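Local atomic coordinates of escrt-iii (Sulfolobus solfataricus, PDB entry 2XVC), a protein that probably acts in archaeal cell division as an ESCRT-III protein recruited to membranes, here represented by its winged-helix domain. Residues 13-18 / 43-48. Sequence-based numbering, arbitrary orientation.
Sequences RELLDY and VKLLEA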
loop_
_atom_site.group_PDB
_atom_site.type_symbol
_atom_site.label_atom_id
_atom_site.label_comp_id
_atom_site.label_asym_id
_atom_site.label_seq_id
_atom_site.Cartn_x
_atom_site.Cartn_y
_atom_site.Cartn_z
ATOM N N ARG A 13 9.062 2.220 -0.220
ATOM C CA ARG A 13 9.804 0.967 -0.320
ATOM C C ARG A 13 9.281 -0.066 0.677
ATOM O O ARG A 13 9.110 -1.237 0.330
ATOM C CB ARG A 13 11.309 1.214 -0.102
ATOM C CG ARG A 13 12.201 -0.000 -0.367
ATOM C CD ARG A 13 12.373 -0.239 -1.864
ATOM N NE ARG A 13 12.422 -1.664 -2.192
ATOM C CZ ARG A 13 12.271 -2.162 -3.419
ATOM N NH1 ARG A 13 12.059 -1.356 -4.455
ATOM N NH2 ARG A 13 12.330 -3.475 -3.615
ATOM N N GLU A 14 9.032 0.380 1.908
ATOM C CA GLU A 14 8.447 -0.475 2.940
ATOM C C GLU A 14 7.071 -0.993 2.528
ATOM O O GLU A 14 6.790 -2.186 2.659
ATOM C CB GLU A 14 8.365 0.263 4.279
ATOM C CG GLU A 14 9.690 0.297 5.031
ATOM C CD GLU A 14 9.660 1.208 6.245
ATOM O OE1 GLU A 14 9.195 2.367 6.130
ATOM O OE2 GLU A 14 10.106 0.759 7.321
ATOM N N LEU A 15 6.226 -0.106 2.011
ATOM C CA LEU A 15 4.900 -0.529 1.565
ATOM C C LEU A 15 4.992 -1.534 0.415
ATOM O O LEU A 15 4.300 -2.556 0.429
ATOM C CB LEU A 15 4.013 0.662 1.195
ATOM C CG LEU A 15 2.573 0.286 0.811
ATOM C CD1 LEU A 15 1.879 -0.450 1.946
ATOM C CD2 LEU A 15 1.777 1.508 0.395
ATOM N N LEU A 16 5.866 -1.255 -0.557
ATOM C CA LEU A 16 6.040 -2.137 -1.711
ATOM C C LEU A 16 6.566 -3.499 -1.283
ATOM O O LEU A 16 6.087 -4.523 -1.757
ATOM C CB LEU A 16 6.969 -1.505 -2.758
ATOM C CG LEU A 16 7.213 -2.298 -4.049
ATOM C CD1 LEU A 16 5.922 -2.508 -4.821
ATOM C CD2 LEU A 16 8.244 -1.603 -4.929
ATOM N N ASP A 17 7.547 -3.508 -0.386
ATOM C CA ASP A 17 8.063 -4.763 0.167
ATOM C C ASP A 17 6.956 -5.535 0.888
ATOM O O ASP A 17 6.838 -6.747 0.728
ATOM C CB ASP A 17 9.241 -4.513 1.118
ATOM C CG ASP A 17 10.542 -4.180 0.387
ATOM O OD1 ASP A 17 10.637 -4.392 -0.843
ATOM O OD2 ASP A 17 11.483 -3.708 1.058
ATOM N N TYR A 18 6.144 -4.829 1.672
ATOM C CA TYR A 18 5.017 -5.460 2.366
ATOM C C TYR A 18 4.042 -6.107 1.379
ATOM O O TYR A 18 3.629 -7.246 1.567
ATOM C CB TYR A 18 4.274 -4.453 3.254
ATOM C CG TYR A 18 3.027 -5.041 3.886
ATOM C CD1 TYR A 18 3.090 -5.705 5.110
ATOM C CD2 TYR A 18 1.789 -4.946 3.248
ATOM C CE1 TYR A 18 1.940 -6.260 5.689
ATOM C CE2 TYR A 18 0.638 -5.495 3.815
ATOM C CZ TYR A 18 0.723 -6.143 5.037
ATOM O OH TYR A 18 -0.412 -6.671 5.597
ATOM N N VAL A 43 -3.001 5.438 1.147
ATOM C CA VAL A 43 -3.495 5.812 -0.183
ATOM C C VAL A 43 -2.478 6.691 -0.913
ATOM O O VAL A 43 -2.158 6.439 -2.076
ATOM C CB VAL A 43 -4.869 6.527 -0.087
ATOM C CG1 VAL A 43 -5.248 7.210 -1.414
ATOM C CG2 VAL A 43 -5.950 5.535 0.335
ATOM N N LYS A 44 -1.966 7.700 -0.207
ATOM C CA LYS A 44 -0.925 8.585 -0.721
ATOM C C LYS A 44 0.307 7.800 -1.194
ATOM O O LYS A 44 0.817 8.049 -2.290
ATOM C CB LYS A 44 -0.554 9.623 0.351
ATOM C CG LYS A 44 0.544 10.621 -0.019
ATOM C CD LYS A 44 0.650 11.686 1.080
ATOM C CE LYS A 44 2.074 12.203 1.241
ATOM N NZ LYS A 44 2.387 13.259 0.233
ATOM N N LEU A 45 0.772 6.843 -0.385
ATOM C CA LEU A 45 1.926 6.014 -0.766
ATOM C C LEU A 45 1.631 5.108 -1.963
ATOM O O LEU A 45 2.495 4.913 -2.822
ATOM C CB LEU A 45 2.438 5.185 0.420
ATOM C CG LEU A 45 3.046 5.928 1.616
ATOM C CD1 LEU A 45 3.129 5.018 2.825
ATOM C CD2 LEU A 45 4.415 6.525 1.282
ATOM N N LEU A 46 0.418 4.559 -2.019
ATOM C CA LEU A 46 0.007 3.723 -3.149
ATOM C C LEU A 46 -0.025 4.513 -4.445
ATOM O O LEU A 46 0.381 4.006 -5.489
ATOM C CB LEU A 46 -1.370 3.100 -2.915
ATOM C CG LEU A 46 -1.499 1.883 -2.000
ATOM C CD1 LEU A 46 -2.974 1.604 -1.773
ATOM C CD2 LEU A 46 -0.796 0.664 -2.588
ATOM N N GLU A 47 -0.524 5.749 -4.372
ATOM C CA GLU A 47 -0.591 6.626 -5.541
ATOM C C GLU A 47 0.791 6.938 -6.100
ATOM O O GLU A 47 0.977 6.933 -7.314
ATOM C CB GLU A 47 -1.350 7.922 -5.232
ATOM C CG GLU A 47 -2.847 7.731 -4.964
ATOM C CD GLU A 47 -3.611 7.097 -6.128
ATOM O OE1 GLU A 47 -3.117 7.102 -7.279
ATOM O OE2 GLU A 47 -4.726 6.592 -5.887
ATOM N N ALA A 48 1.753 7.191 -5.214
ATOM C CA ALA A 48 3.133 7.454 -5.624
ATOM C C ALA A 48 3.777 6.226 -6.276
ATOM O O ALA A 48 4.499 6.358 -7.266
ATOM C CB ALA A 48 3.965 7.944 -4.447
#
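In this winged-helix domain, Leu-15 of helix 12-21 reaches Leu-45 and Leu-46 of helix 39-51 with no flat group between them; the rings of this region lie on the flank of the contact. Tyr-18, one turn on from Leu-15, meets Phe-31 edge-to-face and Tyr-35 with the ring planes at about 70°, and Leu-15 itself also packs on Phe-31. At the other flat pair, on the outer side of helix 12-21, the guanidinium of Arg-13 spans one turn to the carboxylate of Asp-17, with Arg-13 NH2 3.4 Å from Asp-17 OD1. The two helices pack here inside the small hydrophobic core.

Across the contact everything is aliphatic, and one methyl does the work. Leu-15 holds CG anti to its backbone N and beside the carbonyl carbon (chi1 -176°), and the turn about CB–CG (chi2 59°) leaves CD2 as the extended branch, directed at helix 39-51. CD2 of Leu-15 comes up against the root of Leu-45, 3.7 Å from CB of Leu-45, and not against the isobutyl tip. The CA atoms of Leu-15 and Leu-45 are the closest pair, 7.6 Å apart, yet the two segments bury just 119 Å² between them.

Leu-46 supplies the second partner of the same methyl. Its CA–CB bond does not aim at Leu-15, but the chain, with CG anti to the carbonyl carbon (chi1 -78°), swings one branch back, crossing Leu-15 at about a right angle. The rest of the core closes in from several elements: Ile-10 touches both Leu-15 and Leu-45, while Ile-28 and Ile-55 pack on Leu-46, tying helix 28-35 and strand 55-58 into the same cluster. Where the two branches meet, CD2 of Leu-15 sits 4.0 Å from CD2 of Leu-46 and 4.1 Å from CG of Leu-46.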